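Local atomic coordinates of L-ribulose 3-epimerase (Mesorhizobium loti, PDB entry 3VYL), a protein that catalyses the epimerisation of ketoses at C3, acting most efficiently on L-ribulose and probably using a manganese ion as cofactor. Residues 179-184 against 205-210; 5-10 against 241-246; 212-217 against 267-272. One frame throughout, in Å; residues are numbered along the deposited sequence.

All three contacts are buried and join parts of one eight-stranded TIM barrel, but they lie at increasing distance from the chain's centre. Contact 1, the innermost, pairs two neighbouring parallel strands and supplies two of the four protein ligands of the manganese ion. Contact 2, between the first strand and the loop after the last, supplies a third, Glu-241, yet its own packing is aromatic and apolar. In contact 3 a loop meets the C-terminal helix beside a subunit interface. The chemistry thus shifts from backbone pairing and metal bonds to ring packing. Arg-212, in the loop of contact 3, makes a cation-pi contact with Phe-182 of contact 1 and a long, weak ion pair with Glu-241 of contact 2.

Contact 1 of 3, residues 179-184 against 205-210. With MN (manganese (II) ion), chain I.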
ATOM      1  N   LEU A 179      -6.803  20.774   5.720  1.00 28.51           N
ATOM      2  CA  LEU A 179      -6.655  19.646   4.806  1.00 26.55           C
ATOM      3  C   LEU A 179      -7.719  18.559   5.058  1.00 27.28           C
ATOM      4  O   LEU A 179      -8.130  18.315   6.207  1.00 28.08           O
ATOM      5  CB  LEU A 179      -5.245  19.069   4.935  1.00 24.54           C
ATOM      6  CG  LEU A 179      -4.065  19.996   4.625  1.00 23.20           C
ATOM      7  CD1 LEU A 179      -2.766  19.224   4.749  1.00 22.42           C
ATOM      8  CD2 LEU A 179      -4.158  20.631   3.245  1.00 22.00           C
ATOM      9  N   ASP A 180      -8.157  17.903   3.987  1.00 26.28           N
ATOM     10  CA  ASP A 180      -9.198  16.883   4.095  1.00 26.23           C
ATOM     11  C   ASP A 180      -8.802  15.648   3.269  1.00 25.72           C
ATOM     12  O   ASP A 180      -8.704  15.710   2.043  1.00 25.31           O
ATOM     13  CB  ASP A 180     -10.537  17.484   3.642  1.00 27.64           C
ATOM     14  CG  ASP A 180     -11.700  16.509   3.729  1.00 29.81           C
ATOM     15  OD1 ASP A 180     -11.516  15.317   3.410  1.00 30.64           O
ATOM     16  OD2 ASP A 180     -12.823  16.948   4.082  1.00 31.96           O
ATOM     17  N   THR A 181      -8.584  14.528   3.952  1.00 24.09           N
ATOM     18  CA  THR A 181      -8.086  13.321   3.311  1.00 23.35           C
ATOM     19  C   THR A 181      -8.908  12.891   2.084  1.00 23.43           C
ATOM     20  O   THR A 181      -8.343  12.515   1.053  1.00 23.53           O
ATOM     21  CB  THR A 181      -7.970  12.174   4.314  1.00 23.83           C
ATOM     22  OG1 THR A 181      -9.266  11.863   4.825  1.00 24.88           O
ATOM     23  CG2 THR A 181      -7.053  12.560   5.473  1.00 23.82           C
ATOM     24  N   PHE A 182     -10.233  12.988   2.182  1.00 23.26           N
ATOM     25  CA  PHE A 182     -11.125  12.742   1.046  1.00 21.74           C
ATOM     26  C   PHE A 182     -10.776  13.610  -0.181  1.00 21.56           C
ATOM     27  O   PHE A 182     -10.724  13.117  -1.301  1.00 20.81           O
ATOM     28  CB  PHE A 182     -12.593  12.926   1.456  1.00 21.36           C
ATOM     29  CG  PHE A 182     -13.535  13.042   0.286  1.00 21.96           C
ATOM     30  CD1 PHE A 182     -13.963  11.907  -0.391  1.00 21.18           C
ATOM     31  CD2 PHE A 182     -13.965  14.294  -0.162  1.00 21.65           C
ATOM     32  CE1 PHE A 182     -14.807  12.013  -1.472  1.00 21.01           C
ATOM     33  CE2 PHE A 182     -14.809  14.399  -1.243  1.00 21.09           C
ATOM     34  CZ  PHE A 182     -15.231  13.258  -1.897  1.00 21.15           C
ATOM     35  N   HIS A 183     -10.529  14.896   0.036  1.00 22.18           N
ATOM     36  CA  HIS A 183     -10.145  15.787  -1.055  1.00 23.11           C
ATOM     37  C   HIS A 183      -8.724  15.579  -1.525  1.00 23.74           C
ATOM     38  O   HIS A 183      -8.429  15.654  -2.729  1.00 22.85           O
ATOM     39  CB  HIS A 183     -10.373  17.228  -0.650  1.00 24.41           C
ATOM     40  CG  HIS A 183     -11.815  17.548  -0.372  1.00 26.12           C
ATOM     41  ND1 HIS A 183     -12.745  17.586  -1.341  1.00 28.14           N
ATOM     42  CD2 HIS A 183     -12.475  17.836   0.813  1.00 26.80           C
ATOM     43  CE1 HIS A 183     -13.943  17.880  -0.802  1.00 27.85           C
ATOM     44  NE2 HIS A 183     -13.774  18.030   0.517  1.00 28.34           N
ATOM     45  N   MET A 184      -7.837  15.298  -0.568  1.00 24.30           N
ATOM     46  CA  MET A 184      -6.416  15.107  -0.837  1.00 24.27           C
ATOM     47  C   MET A 184      -6.173  13.907  -1.734  1.00 23.32           C
ATOM     48  O   MET A 184      -5.357  13.971  -2.658  1.00 21.49           O
ATOM     49  CB  MET A 184      -5.626  14.955   0.471  1.00 24.95           C
ATOM     50  CG  MET A 184      -5.363  16.274   1.189  1.00 25.89           C
ATOM     51  SD  MET A 184      -4.121  16.162   2.497  1.00 27.51           S
ATOM     52  CE  MET A 184      -5.050  15.305   3.763  1.00 25.84           C
ATOM     53  N   VAL A 205      -7.602  19.342  10.364  1.00 29.79           N
ATOM     54  CA  VAL A 205      -7.656  18.180   9.469  1.00 29.78           C
ATOM     55  C   VAL A 205      -9.007  17.465   9.505  1.00 30.19           C
ATOM     56  O   VAL A 205      -9.557  17.213  10.584  1.00 31.80           O
ATOM     57  CB  VAL A 205      -6.520  17.163   9.777  1.00 28.67           C
ATOM     58  CG1 VAL A 205      -6.780  15.825   9.093  1.00 27.00           C
ATOM     59  CG2 VAL A 205      -5.166  17.728   9.362  1.00 28.03           C
ATOM     60  N   HIS A 206      -9.535  17.134   8.327  1.00 29.36           N
ATOM     61  CA  HIS A 206     -10.678  16.226   8.241  1.00 28.54           C
ATOM     62  C   HIS A 206     -10.242  14.844   7.872  1.00 27.24           C
ATOM     63  O   HIS A 206      -9.593  14.639   6.849  1.00 28.16           O
ATOM     64  CB  HIS A 206     -11.691  16.705   7.214  1.00 30.89           C
ATOM     65  CG  HIS A 206     -12.670  17.730   7.731  1.00 32.66           C
ATOM     66  ND1 HIS A 206     -13.284  18.613   6.915  1.00 34.14           N
ATOM     67  CD2 HIS A 206     -13.133  17.994   9.020  1.00 32.16           C
ATOM     68  CE1 HIS A 206     -14.099  19.403   7.644  1.00 34.18           C
ATOM     69  NE2 HIS A 206     -14.000  19.027   8.932  1.00 33.35           N
ATOM     70  N   ILE A 207     -10.598  13.879   8.703  1.00 26.02           N
ATOM     71  CA  ILE A 207     -10.440  12.478   8.373  1.00 25.14           C
ATOM     72  C   ILE A 207     -11.728  11.983   7.711  1.00 24.49           C
ATOM     73  O   ILE A 207     -12.797  12.015   8.310  1.00 24.77           O
ATOM     74  CB  ILE A 207     -10.102  11.655   9.634  1.00 25.48           C
ATOM     75  CG1 ILE A 207      -8.767  12.121  10.225  1.00 26.86           C
ATOM     76  CG2 ILE A 207     -10.060  10.159   9.342  1.00 25.55           C
ATOM     77  CD1 ILE A 207      -7.585  12.104   9.272  1.00 26.59           C
ATOM     78  N   GLY A 208     -11.617  11.542   6.464  1.00 23.66           N
ATOM     79  CA  GLY A 208     -12.748  11.004   5.725  1.00 22.74           C
ATOM     80  C   GLY A 208     -12.245  10.000   4.714  1.00 22.08           C
ATOM     81  O   GLY A 208     -11.217  10.219   4.102  1.00 22.42           O
ATOM     82  N   GLU A 209     -12.961   8.895   4.546  1.00 21.09           N
ATOM     83  CA  GLU A 209     -12.574   7.856   3.594  1.00 20.49           C
ATOM     84  C   GLU A 209     -12.804   8.301   2.132  1.00 20.77           C
ATOM     85  O   GLU A 209     -13.535   9.259   1.877  1.00 20.63           O
ATOM     86  CB  GLU A 209     -13.332   6.560   3.910  1.00 20.07           C
ATOM     87  CG  GLU A 209     -12.968   5.369   3.035  1.00 20.09           C
ATOM     88  CD  GLU A 209     -11.490   5.040   3.088  1.00 19.69           C
ATOM     89  OE1 GLU A 209     -10.701   5.679   2.352  1.00 18.20           O
ATOM     90  OE2 GLU A 209     -11.136   4.125   3.868  1.00 19.91           O
ATOM     91  N   SER A 210     -12.176   7.602   1.186  1.00 20.46           N
ATOM     92  CA  SER A 210     -12.261   7.928  -0.238  1.00 20.20           C
ATOM     93  C   SER A 210     -13.700   8.090  -0.757  1.00 20.86           C
ATOM     94  O   SER A 210     -13.977   8.974  -1.563  1.00 20.69           O
ATOM     95  CB  SER A 210     -11.485   6.897  -1.063  1.00 20.50           C
ATOM     96  OG  SER A 210     -11.888   5.556  -0.769  1.00 21.49           O
TER
HETATM   97 MN    MN I1001     -13.916  18.521   4.832  1.00 21.12          MN
HETATM   98  O   HOH W   1     -11.669  10.499  -2.214  1.00 21.55           O
HETATM   99  O   HOH W   2     -15.751  19.135   3.463  1.00 31.83           O
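The side chains of Asp-180 and His-206, paired on adjacent parallel strands, are joined through a manganese ion rather than by a direct bond. Asp-180 OD2 lies 2.1 Å from the metal and His-206 ND1 lies 2.2 Å from it, so these two atoms approach each other to 3.3 Å as fellow ligands. The carboxylate stands almost upright against the imidazole, their planes 80° apart, with OD2 at the ring's edge. CG of Asp-180 is anti to its own backbone N (chi1 -179°), which carries OD2 out to the metal while OD1 accepts a weak capping bond from Phe-182 N. One carboxylate therefore serves as metal ligand and as N-cap of helix 181-187.

Beneath the metal, the strands are held by His-206 N donating to Leu-179 O (2.8 Å) and by Thr-181 N donating to His-206 O (3.1 Å). Farther along, the hydroxyl of Thr-181 continues the pairing, OG1 giving its proton to Gly-208 O at 2.7 Å from a position tilted 17° out of the carbonyl plane. Phe-182 turns the edge of its ring toward the carbonyl oxygens of Glu-209 and Ser-210, and a water donates to both Phe-182 O and Ser-210 O.

Glu-147 and Glu-241 complete the protein ligands, and a water also binds the ion. With NE2 of His-206 hydrogen-bonded to Glu-36, the imidazole is held at both nitrogens, and this second-shell carboxylate would be expected to strengthen ND1 as a donor within an otherwise all-oxygen ligand set suited to manganese.

Contact 2 of 3, residues 5-10 against 241-246; sequences GIHSFV and ESFSSE. With MN (manganese (II) ion), chain I.
Val-10 and Phe-243 bring their CA atoms to 5.6 Å, and His-7 and Glu-241 come similarly close, where residues 5-10 pass the loop that follows strand 238-240; the backbone turns here, Val-10 N bonding to His-7 O. Phe-243 carries most of the packing. Its ring makes a T-shaped stack with His-7, the planes at 90° and the centroids 5.2 Å apart, and CZ stands over the centre of the imidazole. CG of Phe-243 is anti to its carbonyl carbon (chi1 -57°), which swings the CE1 and CZ edge toward residues 7-9, where CE1 also rests against CB of Phe-9. The ring of Phe-9 in turn lays a face over NE2 of His-7, so the histidine is packed by phenylalanines from both segments. On the side of Val-10 the methyl CG2 meets Ser-242 O at 3.4 Å. One water links the backbones, donating to Phe-9 O and accepting from Ser-244 N.

Glu-241 leaves this cluster with an extended chain and places OE2 on the manganese ion at 2.4 Å; OE1 sits farther from the ion, at 2.8 Å, and accepts from the metal-bound water. Since backbone bonds of Gly-5 with Leu-238 and Phe-240, and of His-7 with Phe-240, seal the first strand to the last, this is the closing seam of a TIM barrel, at the C-terminal rim where such enzymes have their active sites.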
ATOM      1  N   GLY A   5     -12.276  15.392  16.843  1.00 35.83           N
ATOM      2  CA  GLY A   5     -13.662  15.782  16.643  1.00 35.79           C
ATOM      3  C   GLY A   5     -14.467  14.956  15.663  1.00 35.63           C
ATOM      4  O   GLY A   5     -13.997  13.956  15.113  1.00 35.79           O
ATOM      5  N   ILE A   6     -15.698  15.402  15.449  1.00 35.34           N
ATOM      6  CA  ILE A   6     -16.635  14.789  14.515  1.00 34.05           C
ATOM      7  C   ILE A   6     -17.559  15.910  14.025  1.00 33.83           C
ATOM      8  O   ILE A   6     -17.874  16.832  14.771  1.00 34.24           O
ATOM      9  CB  ILE A   6     -17.417  13.637  15.196  1.00 33.72           C
ATOM     10  CG1 ILE A   6     -18.269  12.860  14.182  1.00 34.41           C
ATOM     11  CG2 ILE A   6     -18.252  14.152  16.368  1.00 32.56           C
ATOM     12  CD1 ILE A   6     -18.874  11.581  14.728  1.00 31.96           C
ATOM     13  N   HIS A   7     -17.967  15.847  12.765  1.00 34.50           N
ATOM     14  CA  HIS A   7     -18.859  16.852  12.198  1.00 34.22           C
ATOM     15  C   HIS A   7     -20.275  16.604  12.640  1.00 34.35           C
ATOM     16  O   HIS A   7     -20.757  15.473  12.590  1.00 33.50           O
ATOM     17  CB  HIS A   7     -18.774  16.837  10.682  1.00 34.33           C
ATOM     18  CG  HIS A   7     -19.296  18.092  10.036  1.00 37.13           C
ATOM     19  ND1 HIS A   7     -18.507  18.923   9.327  1.00 38.94           N
ATOM     20  CD2 HIS A   7     -20.571  18.654  10.027  1.00 36.72           C
ATOM     21  CE1 HIS A   7     -19.238  19.964   8.885  1.00 40.96           C
ATOM     22  NE2 HIS A   7     -20.502  19.797   9.317  1.00 40.05           N
ATOM     23  N   SER A   8     -20.955  17.660  13.078  1.00 34.46           N
ATOM     24  CA  SER A   8     -22.338  17.547  13.562  1.00 34.44           C
ATOM     25  C   SER A   8     -23.235  16.781  12.594  1.00 35.09           C
ATOM     26  O   SER A   8     -24.089  15.987  13.017  1.00 34.97           O
ATOM     27  CB  SER A   8     -22.945  18.925  13.870  1.00 33.16           C
ATOM     28  OG  SER A   8     -22.681  19.874  12.847  1.00 32.84           O
ATOM     29  N   PHE A   9     -23.018  16.999  11.299  1.00 35.56           N
ATOM     30  CA  PHE A   9     -23.883  16.437  10.271  1.00 35.24           C
ATOM     31  C   PHE A   9     -23.804  14.925  10.145  1.00 35.27           C
ATOM     32  O   PHE A   9     -24.549  14.348   9.367  1.00 37.66           O
ATOM     33  CB  PHE A   9     -23.652  17.105   8.913  1.00 37.11           C
ATOM     34  CG  PHE A   9     -24.063  18.554   8.858  1.00 38.91           C
ATOM     35  CD1 PHE A   9     -24.740  19.159   9.919  1.00 39.75           C
ATOM     36  CD2 PHE A   9     -23.795  19.310   7.727  1.00 40.45           C
ATOM     37  CE1 PHE A   9     -25.120  20.492   9.856  1.00 40.44           C
ATOM     38  CE2 PHE A   9     -24.173  20.643   7.659  1.00 41.40           C
ATOM     39  CZ  PHE A   9     -24.838  21.233   8.725  1.00 39.91           C
ATOM     40  N   VAL A  10     -22.903  14.286  10.889  1.00 34.78           N
ATOM     41  CA  VAL A  10     -22.931  12.829  11.047  1.00 35.06           C
ATOM     42  C   VAL A  10     -24.180  12.469  11.849  1.00 36.74           C
ATOM     43  O   VAL A  10     -24.762  11.400  11.670  1.00 40.33           O
ATOM     44  CB  VAL A  10     -21.685  12.294  11.805  1.00 35.31           C
ATOM     45  CG1 VAL A  10     -21.826  10.808  12.125  1.00 33.51           C
ATOM     46  CG2 VAL A  10     -20.403  12.555  11.023  1.00 34.57           C
ATOM     47  N   GLU A 241     -15.357  12.898   9.318  1.00 28.42           N
ATOM     48  CA  GLU A 241     -16.342  13.495   8.405  1.00 28.93           C
ATOM     49  C   GLU A 241     -16.949  12.384   7.524  1.00 28.48           C
ATOM     50  O   GLU A 241     -16.230  11.609   6.896  1.00 26.48           O
ATOM     51  CB  GLU A 241     -15.655  14.568   7.543  1.00 28.76           C
ATOM     52  CG  GLU A 241     -16.557  15.621   6.914  1.00 29.37           C
ATOM     53  CD  GLU A 241     -15.817  16.581   5.974  1.00 30.55           C
ATOM     54  OE1 GLU A 241     -16.451  17.528   5.469  1.00 34.57           O
ATOM     55  OE2 GLU A 241     -14.612  16.421   5.716  1.00 29.19           O
ATOM     56  N   SER A 242     -18.252  12.189   7.612  1.00 29.63           N
ATOM     57  CA  SER A 242     -18.987  11.257   6.775  1.00 31.33           C
ATOM     58  C   SER A 242     -20.431  11.702   6.707  1.00 34.19           C
ATOM     59  O   SER A 242     -20.994  12.036   7.699  1.00 34.69           O
ATOM     60  CB  SER A 242     -18.890   9.875   7.372  1.00 30.28           C
ATOM     61  OG  SER A 242     -19.436   8.899   6.560  1.00 30.98           O
ATOM     62  N   PHE A 243     -21.061  11.685   5.552  1.00 37.77           N
ATOM     63  CA  PHE A 243     -22.427  12.191   5.474  1.00 40.44           C
ATOM     64  C   PHE A 243     -23.420  11.187   4.888  1.00 43.31           C
ATOM     65  O   PHE A 243     -23.027  10.235   4.181  1.00 44.33           O
ATOM     66  CB  PHE A 243     -22.464  13.536   4.732  1.00 41.19           C
ATOM     67  CG  PHE A 243     -21.574  14.606   5.340  1.00 41.76           C
ATOM     68  CD1 PHE A 243     -21.684  14.956   6.695  1.00 41.76           C
ATOM     69  CD2 PHE A 243     -20.637  15.278   4.556  1.00 40.32           C
ATOM     70  CE1 PHE A 243     -20.869  15.941   7.247  1.00 40.08           C
ATOM     71  CE2 PHE A 243     -19.826  16.266   5.104  1.00 39.30           C
ATOM     72  CZ  PHE A 243     -19.945  16.601   6.445  1.00 39.74           C
ATOM     73  N   SER A 244     -24.698  11.401   5.219  1.00 42.32           N
ATOM     74  CA  SER A 244     -25.820  10.587   4.739  1.00 41.66           C
ATOM     75  C   SER A 244     -26.926  11.464   4.179  1.00 43.25           C
ATOM     76  O   SER A 244     -27.367  12.427   4.832  1.00 42.19           O
ATOM     77  CB  SER A 244     -26.399   9.730   5.871  1.00 42.23           C
ATOM     78  OG  SER A 244     -27.755   9.365   5.626  1.00 40.25           O
ATOM     79  N   SER A 245     -27.371  11.106   2.973  1.00 44.99           N
ATOM     80  CA  SER A 245     -28.519  11.723   2.287  1.00 47.34           C
ATOM     81  C   SER A 245     -29.710  11.879   3.235  1.00 48.26           C
ATOM     82  O   SER A 245     -30.400  12.900   3.221  1.00 45.57           O
ATOM     83  CB  SER A 245     -28.929  10.849   1.095  1.00 47.01           C
ATOM     84  OG  SER A 245     -29.622  11.579   0.107  1.00 48.68           O
ATOM     85  N   GLU A 246     -29.902  10.884   4.068  1.00 49.56           N
ATOM     86  CA  GLU A 246     -30.955  10.838   5.042  1.00 49.00           C
ATOM     87  C   GLU A 246     -30.865  11.920   6.076  1.00 49.14           C
ATOM     88  O   GLU A 246     -31.860  12.364   6.575  1.00 49.93           O
ATOM     89  CB  GLU A 246     -30.947   9.495   5.710  1.00 50.09           C
ATOM     90  CG  GLU A 246     -31.264   8.345   4.776  1.00 51.69           C
ATOM     91  CD  GLU A 246     -32.549   8.531   4.028  1.00 54.29           C
ATOM     92  OE1 GLU A 246     -33.016   7.593   3.380  1.00 56.68           O
ATOM     93  OE2 GLU A 246     -33.085   9.636   4.073  1.00 55.76           O
TER
HETATM   94 MN    MN I1001     -13.916  18.521   4.832  1.00 21.12          MN
HETATM   95  O   HOH W   3     -24.678  12.341   7.927  1.00 33.68           O
HETATM   96  O   HOH W   2     -15.751  19.135   3.463  1.00 31.83           O

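Contact 3 of 3, residues 212-217 against 267-272; sequences RGFLGT and MALAKH
Phe-214 and His-272 form a T-shaped pair in which the phenylalanine presents its edge and the histidine its face. The ring planes are 81° apart and the centroids 5.4 Å; CD2 of Phe-214 comes over the imidazole near its rim rather than over its centre. CG of His-272 is anti to the helix backbone N (chi1 176°), which sends the imidazole out from the helix to lie beside the loop.

The apolar contacts are led by Leu-269. Its CD1 methyl sits over one face of the Phe-214 ring, a CH-pi contact 3.6 Å from the centroid and just 9° off the normal. Farther out on that ring, CE2 lies against the helix backbone at CA of Leu-269, 3.5 Å away, so branch and main chain of one residue both touch the phenylalanine. Leu-215 extends the apolar layer onto Phe-240 of the last strand and onto later turns of the helix.

In barrel terms, the loop after the seventh strand of the TIM fold is here laid against the long C-terminal helix 266-292, and it changes direction in a type II turn from Phe-214 to Thr-217, with Gly-216 at positive phi.

Leu-215 O lies at the edge of the imidazole, near CE1. The polar contacts are made by the two ring nitrogens: a water accepts from Leu-215 N at 2.8 Å and also hydrogen-bonds to His-272 ND1, while NE2 of the same ring is hydrogen-bonded to Thr-283 OG1 of a neighbouring subunit, whose Arg-286 also packs on Phe-214.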
ATOM      1  N   ARG A 212     -16.201   8.587   1.424  1.00 23.70           N
ATOM      2  CA  ARG A 212     -16.836   9.308   2.527  1.00 23.49           C
ATOM      3  C   ARG A 212     -17.688   8.433   3.450  1.00 22.88           C
ATOM      4  O   ARG A 212     -18.499   8.940   4.216  1.00 23.61           O
ATOM      5  CB  ARG A 212     -17.629  10.519   2.011  1.00 25.19           C
ATOM      6  CG  ARG A 212     -16.956  11.861   2.232  1.00 27.22           C
ATOM      7  CD  ARG A 212     -17.349  12.843   1.132  1.00 31.03           C
ATOM      8  NE  ARG A 212     -16.987  14.260   1.367  1.00 32.66           N
ATOM      9  CZ  ARG A 212     -16.302  14.709   2.412  1.00 33.67           C
ATOM     10  NH1 ARG A 212     -15.880  13.861   3.348  1.00 35.20           N
ATOM     11  NH2 ARG A 212     -16.028  16.004   2.515  1.00 34.75           N
ATOM     12  N   GLY A 213     -17.497   7.123   3.395  1.00 22.35           N
ATOM     13  CA  GLY A 213     -18.196   6.225   4.316  1.00 22.37           C
ATOM     14  C   GLY A 213     -17.363   5.845   5.525  1.00 21.87           C
ATOM     15  O   GLY A 213     -16.602   6.665   6.044  1.00 20.57           O
ATOM     16  N   PHE A 214     -17.509   4.600   5.976  1.00 21.83           N
ATOM     17  CA  PHE A 214     -16.688   4.083   7.067  1.00 23.12           C
ATOM     18  C   PHE A 214     -15.198   4.206   6.724  1.00 23.67           C
ATOM     19  O   PHE A 214     -14.767   3.915   5.594  1.00 23.93           O
ATOM     20  CB  PHE A 214     -16.979   2.602   7.323  1.00 24.47           C
ATOM     21  CG  PHE A 214     -18.120   2.329   8.268  1.00 25.65           C
ATOM     22  CD1 PHE A 214     -19.422   2.166   7.793  1.00 26.61           C
ATOM     23  CD2 PHE A 214     -17.888   2.154   9.624  1.00 26.17           C
ATOM     24  CE1 PHE A 214     -20.471   1.869   8.665  1.00 26.68           C
ATOM     25  CE2 PHE A 214     -18.934   1.857  10.500  1.00 26.36           C
ATOM     26  CZ  PHE A 214     -20.224   1.711  10.022  1.00 25.92           C
ATOM     27  N   LEU A 215     -14.419   4.624   7.718  1.00 23.40           N
ATOM     28  CA  LEU A 215     -12.966   4.616   7.646  1.00 22.07           C
ATOM     29  C   LEU A 215     -12.424   3.208   7.446  1.00 21.85           C
ATOM     30  O   LEU A 215     -12.903   2.270   8.065  1.00 20.90           O
ATOM     31  CB  LEU A 215     -12.406   5.223   8.920  1.00 22.28           C
ATOM     32  CG  LEU A 215     -12.089   6.727   8.955  1.00 22.51           C
ATOM     33  CD1 LEU A 215     -12.844   7.577   7.934  1.00 21.72           C
ATOM     34  CD2 LEU A 215     -12.264   7.242  10.378  1.00 22.39           C
ATOM     35  N   GLY A 216     -11.444   3.074   6.545  1.00 23.04           N
ATOM     36  CA  GLY A 216     -10.775   1.795   6.248  1.00 21.89           C
ATOM     37  C   GLY A 216     -11.558   0.959   5.272  1.00 21.89           C
ATOM     38  O   GLY A 216     -11.210  -0.164   4.955  1.00 23.70           O
ATOM     39  N   THR A 217     -12.626   1.530   4.771  1.00 22.29           N
ATOM     40  CA  THR A 217     -13.581   0.804   3.956  1.00 22.03           C
ATOM     41  C   THR A 217     -13.439   1.245   2.480  1.00 21.47           C
ATOM     42  O   THR A 217     -14.205   0.849   1.602  1.00 20.32           O
ATOM     43  CB  THR A 217     -14.974   1.012   4.603  1.00 21.80           C
ATOM     44  OG1 THR A 217     -15.395  -0.217   5.194  1.00 23.68           O
ATOM     45  CG2 THR A 217     -15.996   1.477   3.657  1.00 21.03           C
ATOM     46  N   MET A 267     -24.085   5.658  15.148  1.00 31.55           N
ATOM     47  CA  MET A 267     -23.357   5.438  16.387  1.00 31.10           C
ATOM     48  C   MET A 267     -22.235   4.446  16.114  1.00 30.50           C
ATOM     49  O   MET A 267     -21.100   4.671  16.531  1.00 30.52           O
ATOM     50  CB  MET A 267     -24.255   4.940  17.523  1.00 31.71           C
ATOM     51  CG  MET A 267     -23.521   4.757  18.851  1.00 31.32           C
ATOM     52  SD  MET A 267     -22.597   6.217  19.394  1.00 34.56           S
ATOM     53  CE  MET A 267     -23.892   7.284  20.013  1.00 31.91           C
ATOM     54  N   ALA A 268     -22.557   3.360  15.410  1.00 28.74           N
ATOM     55  CA  ALA A 268     -21.560   2.363  15.041  1.00 29.05           C
ATOM     56  C   ALA A 268     -20.449   3.035  14.233  1.00 29.81           C
ATOM     57  O   ALA A 268     -19.270   2.903  14.545  1.00 29.05           O
ATOM     58  CB  ALA A 268     -22.194   1.230  14.252  1.00 28.38           C
ATOM     59  N   LEU A 269     -20.859   3.790  13.218  1.00 30.46           N
ATOM     60  CA  LEU A 269     -19.960   4.557  12.392  1.00 29.96           C
ATOM     61  C   LEU A 269     -19.036   5.441  13.230  1.00 32.24           C
ATOM     62  O   LEU A 269     -17.824   5.441  13.012  1.00 35.53           O
ATOM     63  CB  LEU A 269     -20.753   5.393  11.378  1.00 28.31           C
ATOM     64  CG  LEU A 269     -19.920   6.326  10.499  1.00 27.51           C
ATOM     65  CD1 LEU A 269     -19.393   5.582   9.279  1.00 26.79           C
ATOM     66  CD2 LEU A 269     -20.715   7.556  10.104  1.00 26.04           C
ATOM     67  N   ALA A 270     -19.589   6.182  14.188  1.00 32.83           N
ATOM     68  CA  ALA A 270     -18.768   7.103  14.986  1.00 32.48           C
ATOM     69  C   ALA A 270     -17.793   6.383  15.934  1.00 32.66           C
ATOM     70  O   ALA A 270     -16.590   6.670  15.924  1.00 31.90           O
ATOM     71  CB  ALA A 270     -19.640   8.090  15.738  1.00 31.52           C
ATOM     72  N   LYS A 271     -18.310   5.452  16.734  1.00 31.93           N
ATOM     73  CA  LYS A 271     -17.474   4.635  17.613  1.00 32.08           C
ATOM     74  C   LYS A 271     -16.324   3.998  16.832  1.00 32.02           C
ATOM     75  O   LYS A 271     -15.176   3.990  17.298  1.00 33.02           O
ATOM     76  CB  LYS A 271     -18.288   3.530  18.296  1.00 33.42           C
ATOM     77  CG  LYS A 271     -19.186   3.973  19.445  1.00 34.57           C
ATOM     78  CD  LYS A 271     -19.726   2.757  20.193  1.00 35.72           C
ATOM     79  CE  LYS A 271     -20.838   3.119  21.171  1.00 38.07           C
ATOM     80  NZ  LYS A 271     -20.401   3.996  22.292  1.00 38.20           N
ATOM     81  N   HIS A 272     -16.635   3.470  15.649  1.00 29.82           N
ATOM     82  CA  HIS A 272     -15.625   2.860  14.774  1.00 27.93           C
ATOM     83  C   HIS A 272     -14.596   3.866  14.328  1.00 27.67           C
ATOM     84  O   HIS A 272     -13.392   3.598  14.352  1.00 27.80           O
ATOM     85  CB  HIS A 272     -16.281   2.225  13.562  1.00 25.89           C
ATOM     86  CG  HIS A 272     -15.304   1.666  12.564  1.00 26.15           C
ATOM     87  ND1 HIS A 272     -14.726   2.427  11.607  1.00 25.86           N
ATOM     88  CD2 HIS A 272     -14.817   0.377  12.385  1.00 24.24           C
ATOM     89  CE1 HIS A 272     -13.922   1.657  10.860  1.00 24.28           C
ATOM     90  NE2 HIS A 272     -13.981   0.405  11.336  1.00 23.60           N
TER
HETATM   91  O   HOH W   4     -15.479   4.781  10.338  1.00 27.64           O